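Predicted component of a thermophile-specific DNA repair system, contains a RAMP domain (Methanopyrus kandleri, PDB 4N0L) binds CRISPR RNA as the Csm3 protein of the type III-A system and may also have endonuclease activity. Local coordinates at residues I8-E13 against A273-R278; C88-R93 against E105-L110; E189-P194 against R217-S222. One frame throughout, in Å; residues are numbered along the deposited sequence.

Contact 1. Residues I8-E13 against A273-R278; sequences ITLVGE and AALCAR
Ile8 and Leu10 mesh with Leu275 and Ala277 on one face of the central antiparallel sheet of the RRM-like fold, where strands 7-16 and 268-278 run side by side. Ala277, a low bump of one methyl, lies against the longer branch of Ile8, with Ile8 CG1 4.2 Å from Ala277 CB, while the other branch of Ile8, CG2, leans over Leu275 CB. Leu10 and Leu275 lie alongside each other, pointing the same way, and their shared ridge is met by Met246 of helix 238-255. On the face bearing Val11 and Cys276 the bumps are smaller. Cys276 SG stands anti to its own carbonyl carbon (chi1 -53°), which places it 4.1 Å from Val11 CG2, and Phe292 packs on both residues. A classic beta bulge then shifts the register: two residues, Ala273 and Ala274, stand opposite the single Val11, whose carbonyl O takes two N-H groups in its plane, Ala273 N at 2.8 Å and Ala274 N at 3.3 Å. At the other end Thr9 N donates to Cys276 O, and a water adds a second link by donating to Cys276 O at 2.7 Å and lying 2.9 Å from Thr9 OG1.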
loop_
_atom_site.group_PDB
_atom_site.type_symbol
_atom_site.label_atom_id
_atom_site.label_comp_id
_atom_site.label_asym_id
_atom_site.label_seq_id
_atom_site.Cartn_x
_atom_site.Cartn_y
_atom_site.Cartn_z
ATOM N N ILE A 8 -11.807 5.766 2.923
ATOM C CA ILE A 8 -11.383 6.650 1.845
ATOM C C ILE A 8 -10.898 5.777 0.698
ATOM O O ILE A 8 -9.996 4.960 0.877
ATOM C CB ILE A 8 -10.252 7.601 2.259
ATOM C CG1 ILE A 8 -10.708 8.554 3.362
ATOM C CG2 ILE A 8 -9.760 8.391 1.054
ATOM C CD1 ILE A 8 -9.573 9.349 3.963
ATOM N N THR A 9 -11.499 5.944 -0.475
ATOM C CA THR A 9 -11.157 5.108 -1.620
ATOM C C THR A 9 -10.433 5.876 -2.717
ATOM O O THR A 9 -10.965 6.841 -3.269
ATOM C CB THR A 9 -12.407 4.458 -2.227
ATOM O OG1 THR A 9 -13.064 3.663 -1.232
ATOM C CG2 THR A 9 -12.026 3.573 -3.401
ATOM N N LEU A 10 -9.217 5.439 -3.030
ATOM C CA LEU A 10 -8.472 5.985 -4.158
ATOM C C LEU A 10 -8.968 5.327 -5.435
ATOM O O LEU A 10 -9.009 4.100 -5.525
ATOM C CB LEU A 10 -6.960 5.765 -3.999
ATOM C CG LEU A 10 -6.133 6.499 -2.931
ATOM C CD1 LEU A 10 -6.659 6.303 -1.511
ATOM C CD2 LEU A 10 -4.668 6.081 -3.019
ATOM N N VAL A 11 -9.356 6.140 -6.415
ATOM C CA VAL A 11 -9.856 5.619 -7.683
ATOM C C VAL A 11 -9.097 6.206 -8.866
ATOM O O VAL A 11 -8.934 7.423 -8.979
ATOM C CB VAL A 11 -11.361 5.910 -7.864
ATOM C CG1 VAL A 11 -11.870 5.316 -9.177
ATOM C CG2 VAL A 11 -12.160 5.377 -6.682
ATOM N N GLY A 12 -8.634 5.327 -9.746
ATOM C CA GLY A 12 -7.912 5.730 -10.937
ATOM C C GLY A 12 -7.440 4.503 -11.685
ATOM O O GLY A 12 -8.155 3.504 -11.751
ATOM N N GLU A 13 -6.221 4.548 -12.210
ATOM C CA GLU A 13 -5.682 3.389 -12.908
ATOM C C GLU A 13 -4.160 3.346 -12.878
ATOM O O GLU A 13 -3.491 4.344 -12.599
ATOM C CB GLU A 13 -6.171 3.361 -14.362
ATOM C CG GLU A 13 -5.637 4.491 -15.228
ATOM C CD GLU A 13 -6.141 4.432 -16.664
ATOM O OE1 GLU A 13 -5.619 5.195 -17.503
ATOM O OE2 GLU A 13 -7.061 3.635 -16.953
ATOM N N ALA A 273 -7.491 9.669 -9.858
ATOM C CA ALA A 273 -8.426 10.704 -10.276
ATOM C C ALA A 273 -9.179 11.325 -9.104
ATOM O O ALA A 273 -9.542 12.503 -9.150
ATOM C CB ALA A 273 -9.411 10.134 -11.284
ATOM N N ALA A 274 -9.403 10.548 -8.049
ATOM C CA ALA A 274 -10.200 11.037 -6.932
ATOM C C ALA A 274 -9.977 10.272 -5.633
ATOM O O ALA A 274 -9.642 9.085 -5.640
ATOM C CB ALA A 274 -11.676 11.000 -7.297
ATOM N N LEU A 275 -10.158 10.976 -4.519
ATOM C CA LEU A 275 -10.255 10.349 -3.205
ATOM C C LEU A 275 -11.712 10.377 -2.757
ATOM O O LEU A 275 -12.291 11.449 -2.581
ATOM C CB LEU A 275 -9.368 11.062 -2.182
ATOM C CG LEU A 275 -7.899 10.653 -2.032
ATOM C CD1 LEU A 275 -7.246 10.345 -3.374
ATOM C CD2 LEU A 275 -7.132 11.743 -1.302
ATOM N N CYS A 276 -12.294 9.200 -2.555
ATOM C CA CYS A 276 -13.719 9.098 -2.265
ATOM C C CYS A 276 -13.977 8.634 -0.836
ATOM O O CYS A 276 -13.634 7.511 -0.465
ATOM C CB CYS A 276 -14.391 8.150 -3.259
ATOM S SG CYS A 276 -14.072 8.555 -4.999
ATOM N N ALA A 277 -14.586 9.507 -0.040
ATOM C CA ALA A 277 -14.718 9.277 1.396
ATOM C C ALA A 277 -16.147 8.948 1.828
ATOM O O ALA A 277 -17.110 9.557 1.360
ATOM C CB ALA A 277 -14.217 10.486 2.158
ATOM N N ARG A 278 -16.270 7.970 2.721
ATOM C CA ARG A 278 -17.540 7.667 3.373
ATOM C C ARG A 278 -17.330 7.475 4.871
ATOM O O ARG A 278 -16.616 6.567 5.292
ATOM C CB ARG A 278 -18.196 6.423 2.762
ATOM C CG ARG A 278 -18.598 6.603 1.309
ATOM C CD ARG A 278 -19.295 5.378 0.734
ATOM N NE ARG A 278 -18.393 4.258 0.487
ATOM C CZ ARG A 278 -18.614 3.319 -0.429
ATOM N NH1 ARG A 278 -19.700 3.377 -1.188
ATOM N NH2 ARG A 278 -17.749 2.327 -0.593
HETATM O O HOH W 1 -14.802 5.222 0.456
#

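Contact 2. Residues C88-R93 against E105-L110; sequences CGFVRR and EDPPWL. With ZN (zinc ion), chain C.
Cys88 and Trp109 meet beside a bound zinc ion, and their contact illustrates how a zinc site is backed by a second shell. Cys88 SG binds the metal at 2.4 Å, and His86, Cys115 and Cys118 complete this site of three cysteines and one histidine. The same sulfur lies at the edge of the Trp109 ring, where it accepts a weak hydrogen bond from Trp109 NE1 (3.5 Å, 148° at the hydrogen). Trp109 holds CG between its backbone N and carbonyl carbon (chi1 65°), which swings the NE1 end of the indole to Cys88. A second weak bond reaches the sulfur from Phe90 N, so two N-H groups converge on it and may temper its negative charge. The tightest packing is between Phe90 and Leu110, whose side chains cross at about a right angle. Leu110 CD2 presses on Phe90 CB at 3.6 Å, while Leu110 CD1 sits over one face of the Phe90 ring in a CH-pi contact, 4.2 Å from the centroid. An inverse gamma turn is centred on Phe90, and a type I turn runs from Pro107 to Leu110. Phe90 meets Pro107 and Trp109 more loosely, Phe90 CZ lying 4.2 Å from Pro107 CG. The exposed Asp106 marks the solvent side of the 105-110 loop. Helix 93-99, which links the two loops, packs Val95 on Phe90 and Tyr96 on Leu110, while Val76 and Phe77 of helix 74-78 pack on Trp109, and Trp66 NE1, from helix 51-69, hydrogen-bonds to Trp109 O.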
loop_
_atom_site.group_PDB
_atom_site.type_symbol
_atom_site.label_atom_id
_atom_site.label_comp_id
_atom_site.label_asym_id
_atom_site.label_seq_id
_atom_site.Cartn_x
_atom_site.Cartn_y
_atom_site.Cartn_z
ATOM N N CYS A 88 5.797 -5.294 13.939
ATOM C CA CYS A 88 5.749 -4.966 15.359
ATOM C C CYS A 88 4.300 -4.801 15.793
ATOM O O CYS A 88 3.395 -4.758 14.957
ATOM C CB CYS A 88 6.544 -3.696 15.663
ATOM S SG CYS A 88 5.709 -2.163 15.202
ATOM N N GLY A 89 4.080 -4.700 17.100
ATOM C CA GLY A 89 2.733 -4.586 17.623
ATOM C C GLY A 89 2.374 -3.171 18.028
ATOM O O GLY A 89 1.285 -2.927 18.541
ATOM N N PHE A 90 3.283 -2.231 17.790
ATOM C CA PHE A 90 3.024 -0.830 18.103
ATOM C C PHE A 90 2.083 -0.231 17.059
ATOM O O PHE A 90 2.460 0.685 16.322
ATOM C CB PHE A 90 4.329 -0.034 18.153
ATOM C CG PHE A 90 5.246 -0.436 19.273
ATOM C CD1 PHE A 90 5.068 0.073 20.551
ATOM C CD2 PHE A 90 6.293 -1.317 19.048
ATOM C CE1 PHE A 90 5.915 -0.294 21.585
ATOM C CE2 PHE A 90 7.144 -1.689 20.078
ATOM C CZ PHE A 90 6.955 -1.176 21.347
ATOM N N VAL A 91 0.855 -0.740 17.009
ATOM C CA VAL A 91 -0.063 -0.414 15.923
ATOM C C VAL A 91 -1.171 0.551 16.343
ATOM O O VAL A 91 -1.865 1.115 15.499
ATOM C CB VAL A 91 -0.710 -1.690 15.358
ATOM C CG1 VAL A 91 0.330 -2.527 14.633
ATOM C CG2 VAL A 91 -1.360 -2.493 16.472
ATOM N N ARG A 92 -1.336 0.726 17.650
ATOM C CA ARG A 92 -2.262 1.716 18.186
ATOM C C ARG A 92 -1.642 2.382 19.406
ATOM O O ARG A 92 -0.813 1.785 20.092
ATOM C CB ARG A 92 -3.605 1.072 18.538
ATOM C CG ARG A 92 -3.523 -0.428 18.773
ATOM C CD ARG A 92 -4.048 -0.813 20.147
ATOM N NE ARG A 92 -5.500 -0.688 20.238
ATOM N N ARG A 93 -2.040 3.622 19.670
ATOM C CA ARG A 93 -1.411 4.417 20.719
ATOM C C ARG A 93 -1.568 3.807 22.108
ATOM O O ARG A 93 -0.719 4.021 22.969
ATOM C CB ARG A 93 -1.963 5.840 20.712
ATOM C CG ARG A 93 -1.192 6.783 19.804
ATOM C CD ARG A 93 -1.624 8.222 20.013
ATOM N NE ARG A 93 -3.076 8.357 19.965
ATOM C CZ ARG A 93 -3.788 8.363 18.843
ATOM N NH1 ARG A 93 -3.183 8.245 17.670
ATOM N NH2 ARG A 93 -5.107 8.489 18.897
ATOM N N GLU A 105 14.024 3.805 26.109
ATOM C CA GLU A 105 14.134 4.742 25.000
ATOM C C GLU A 105 13.136 4.339 23.924
ATOM O O GLU A 105 12.815 3.159 23.784
ATOM C CB GLU A 105 15.562 4.755 24.446
ATOM C CG GLU A 105 15.838 5.828 23.404
ATOM C CD GLU A 105 17.296 5.864 22.982
ATOM O OE1 GLU A 105 17.574 6.250 21.826
ATOM O OE2 GLU A 105 18.168 5.516 23.807
ATOM N N ASP A 106 12.640 5.317 23.175
ATOM C CA ASP A 106 11.644 5.049 22.147
ATOM C C ASP A 106 12.252 4.288 20.975
ATOM O O ASP A 106 13.300 4.679 20.458
ATOM C CB ASP A 106 11.020 6.354 21.645
ATOM C CG ASP A 106 10.234 7.079 22.720
ATOM O OD1 ASP A 106 9.521 6.408 23.497
ATOM O OD2 ASP A 106 10.329 8.323 22.785
ATOM N N PRO A 107 11.604 3.185 20.567
ATOM C CA PRO A 107 11.958 2.518 19.310
ATOM C C PRO A 107 11.962 3.533 18.172
ATOM O O PRO A 107 10.982 4.259 18.011
ATOM C CB PRO A 107 10.851 1.477 19.133
ATOM C CG PRO A 107 10.347 1.221 20.518
ATOM C CD PRO A 107 10.496 2.512 21.268
ATOM N N PRO A 108 13.054 3.590 17.397
ATOM C CA PRO A 108 13.266 4.698 16.458
ATOM C C PRO A 108 12.322 4.692 15.252
ATOM O O PRO A 108 12.260 5.691 14.536
ATOM C CB PRO A 108 14.716 4.492 16.007
ATOM C CG PRO A 108 14.946 3.032 16.157
ATOM C CD PRO A 108 14.156 2.613 17.361
ATOM N N TRP A 109 11.595 3.600 15.039
ATOM C CA TRP A 109 10.690 3.503 13.897
ATOM C C TRP A 109 9.280 3.932 14.282
ATOM O O TRP A 109 8.329 3.718 13.530
ATOM C CB TRP A 109 10.662 2.078 13.342
ATOM C CG TRP A 109 10.088 1.075 14.295
ATOM C CD1 TRP A 109 8.770 0.756 14.452
ATOM C CD2 TRP A 109 10.813 0.250 15.214
ATOM N NE1 TRP A 109 8.629 -0.210 15.419
ATOM C CE2 TRP A 109 9.868 -0.539 15.901
ATOM C CE3 TRP A 109 12.168 0.105 15.525
ATOM C CZ2 TRP A 109 10.237 -1.460 16.879
ATOM C CZ3 TRP A 109 12.531 -0.811 16.496
ATOM C CH2 TRP A 109 11.569 -1.581 17.162
ATOM N N LEU A 110 9.150 4.531 15.460
ATOM C CA LEU A 110 7.848 4.959 15.948
ATOM C C LEU A 110 7.614 6.442 15.656
ATOM O O LEU A 110 8.551 7.241 15.683
ATOM C CB LEU A 110 7.738 4.689 17.452
ATOM C CG LEU A 110 7.421 3.247 17.861
ATOM C CD1 LEU A 110 7.008 3.171 19.327
ATOM C CD2 LEU A 110 6.351 2.651 16.966
HETATM ZN ZN ZN C . 6.008 -1.922 12.807
#

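Contact 3. Residues E189-P194 against R217-S222; sequences ERAGEP and RVPKGS
Glu193 sets its CG between its own backbone N and carbonyl carbon (chi1 66°) and then runs extended (chi2 168°), which carries the carboxylate across to the backbone of Arg217. There Glu193 OE1 accepts a hydrogen bond from Arg217 N at 2.9 Å, the N-H arriving from above the carboxylate plane. The guanidinium group of Arg217 turns away and makes no salt bridge with this acid. The peptide bond between Glu193 and Pro194 is cis, and the Pro194 ring lies against the same neighbour, with Pro194 CD 3.4 Å from Arg217 O. The helix 181-191 ends here in a Schellman motif: Gly192 takes a positive phi as its C-prime residue, and Glu193 N bonds back to Phe188 O. Ala191, the last helical residue, points its CB at Pro219, 3.8 Å from Pro219 CG. The Pro219 ring touches both the helix end and the loop after it, its CG 3.4 Å from Glu193 O and its CD 4.0 Å from Pro194 CD, while Phe188 packs on both prolines from the helix. Pro219 also opens a type II turn, in which its carbonyl O receives Ser222 N and Ser222 OG from the same face of its plane.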
loop_
_atom_site.group_PDB
_atom_site.type_symbol
_atom_site.label_atom_id
_atom_site.label_comp_id
_atom_site.label_asym_id
_atom_site.label_seq_id
_atom_site.Cartn_x
_atom_site.Cartn_y
_atom_site.Cartn_z
ATOM N N GLU A 189 -5.215 -4.844 -28.615
ATOM C CA GLU A 189 -5.598 -5.102 -29.995
ATOM C C GLU A 189 -4.557 -4.561 -30.977
ATOM O O GLU A 189 -4.224 -5.220 -31.962
ATOM C CB GLU A 189 -6.968 -4.494 -30.280
ATOM C CG GLU A 189 -7.758 -5.226 -31.346
ATOM C CD GLU A 189 -8.072 -6.659 -30.947
ATOM O OE1 GLU A 189 -8.799 -6.855 -29.949
ATOM O OE2 GLU A 189 -7.600 -7.589 -31.634
ATOM N N ARG A 190 -4.044 -3.364 -30.698
ATOM C CA ARG A 190 -3.008 -2.747 -31.526
ATOM C C ARG A 190 -1.757 -3.612 -31.617
ATOM O O ARG A 190 -1.090 -3.645 -32.650
ATOM C CB ARG A 190 -2.623 -1.374 -30.972
ATOM C CG ARG A 190 -3.478 -0.207 -31.441
ATOM C CD ARG A 190 -2.846 1.111 -30.998
ATOM N NE ARG A 190 -3.814 2.204 -30.915
ATOM C CZ ARG A 190 -4.317 2.842 -31.968
ATOM N N ALA A 191 -1.453 -4.319 -30.533
ATOM C CA ALA A 191 -0.223 -5.097 -30.446
ATOM C C ALA A 191 -0.443 -6.557 -30.829
ATOM O O ALA A 191 0.509 -7.281 -31.115
ATOM C CB ALA A 191 0.359 -5.003 -29.042
ATOM N N GLY A 192 -1.700 -6.984 -30.833
ATOM C CA GLY A 192 -2.028 -8.366 -31.129
ATOM C C GLY A 192 -1.672 -9.286 -29.978
ATOM O O GLY A 192 -1.521 -10.495 -30.160
ATOM N N GLU A 193 -1.548 -8.710 -28.786
ATOM C CA GLU A 193 -1.191 -9.467 -27.592
ATOM C C GLU A 193 -1.429 -8.646 -26.326
ATOM O O GLU A 193 -1.278 -7.423 -26.335
ATOM C CB GLU A 193 0.278 -9.908 -27.650
ATOM C CG GLU A 193 1.278 -8.759 -27.610
ATOM C CD GLU A 193 2.702 -9.229 -27.381
ATOM O OE1 GLU A 193 2.883 -10.335 -26.829
ATOM O OE2 GLU A 193 3.641 -8.493 -27.753
ATOM N N PRO A 194 -1.821 -9.316 -25.229
ATOM C CA PRO A 194 -2.122 -10.749 -25.183
ATOM C C PRO A 194 -3.535 -11.057 -25.674
ATOM O O PRO A 194 -4.342 -10.140 -25.827
ATOM C CB PRO A 194 -1.973 -11.078 -23.697
ATOM C CG PRO A 194 -2.390 -9.830 -23.026
ATOM C CD PRO A 194 -1.848 -8.718 -23.883
ATOM N N ARG A 217 3.107 -10.936 -24.024
ATOM C CA ARG A 217 3.579 -9.886 -23.137
ATOM C C ARG A 217 2.502 -8.832 -22.928
ATOM O O ARG A 217 1.533 -8.771 -23.683
ATOM C CB ARG A 217 4.831 -9.248 -23.724
ATOM C CG ARG A 217 6.029 -10.162 -23.734
ATOM C CD ARG A 217 7.217 -9.450 -24.330
ATOM N NE ARG A 217 7.654 -8.333 -23.506
ATOM C CZ ARG A 217 8.430 -8.467 -22.438
ATOM N NH1 ARG A 217 8.836 -9.675 -22.067
ATOM N NH2 ARG A 217 8.791 -7.401 -21.741
ATOM N N VAL A 218 2.661 -8.019 -21.893
ATOM C CA VAL A 218 1.765 -6.889 -21.675
ATOM C C VAL A 218 2.416 -5.635 -22.255
ATOM O O VAL A 218 3.463 -5.209 -21.779
ATOM C CB VAL A 218 1.464 -6.679 -20.180
ATOM C CG1 VAL A 218 0.450 -5.565 -19.996
ATOM C CG2 VAL A 218 0.955 -7.967 -19.566
ATOM N N PRO A 219 1.804 -5.048 -23.297
ATOM C CA PRO A 219 2.408 -3.897 -23.983
ATOM C C PRO A 219 2.550 -2.672 -23.089
ATOM O O PRO A 219 1.766 -2.482 -22.161
ATOM C CB PRO A 219 1.429 -3.606 -25.127
ATOM C CG PRO A 219 0.631 -4.853 -25.290
ATOM C CD PRO A 219 0.551 -5.480 -23.936
ATOM N N LYS A 220 3.559 -1.857 -23.374
ATOM C CA LYS A 220 3.728 -0.575 -22.704
ATOM C C LYS A 220 2.511 0.305 -22.991
ATOM O O LYS A 220 1.988 0.297 -24.103
ATOM C CB LYS A 220 5.025 0.095 -23.167
ATOM C CG LYS A 220 5.048 1.604 -23.076
ATOM C CD LYS A 220 6.346 2.157 -23.631
ATOM C CE LYS A 220 6.336 3.673 -23.633
ATOM N NZ LYS A 220 7.681 4.236 -23.933
ATOM N N GLY A 221 2.049 1.042 -21.988
ATOM C CA GLY A 221 0.872 1.877 -22.143
ATOM C C GLY A 221 -0.403 1.197 -21.681
ATOM O O GLY A 221 -1.466 1.820 -21.632
ATOM N N SER A 222 -0.298 -0.085 -21.342
ATOM C CA SER A 222 -1.435 -0.839 -20.821
ATOM C C SER A 222 -1.926 -0.232 -19.516
ATOM O O SER A 222 -1.150 0.354 -18.758
ATOM C CB SER A 222 -1.062 -2.305 -20.603
ATOM O OG SER A 222 -0.712 -2.925 -21.827
#

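Starting near the N terminus, strand 7-16 supplies residues 8-13 and waits some 260 residues for its partner 273-278, so contact 1 closes the longest loop and encloses the other two. Within that loop contact 2 closes first, a short excursion through helix 93-99 that draws two loops together beside the zinc site. Contact 3 follows in series, tying the end of helix 181-191 to the segment leading into strand 223-231; nothing crosses. Contacts 2 and 3 lie on opposite sides of the chain's centre, their centres 45 Å apart, whereas contact 3 comes within about 7 Å of contact 1 at the nearest atoms. Contact 1 itself joins two neighbouring strands of the central sheet.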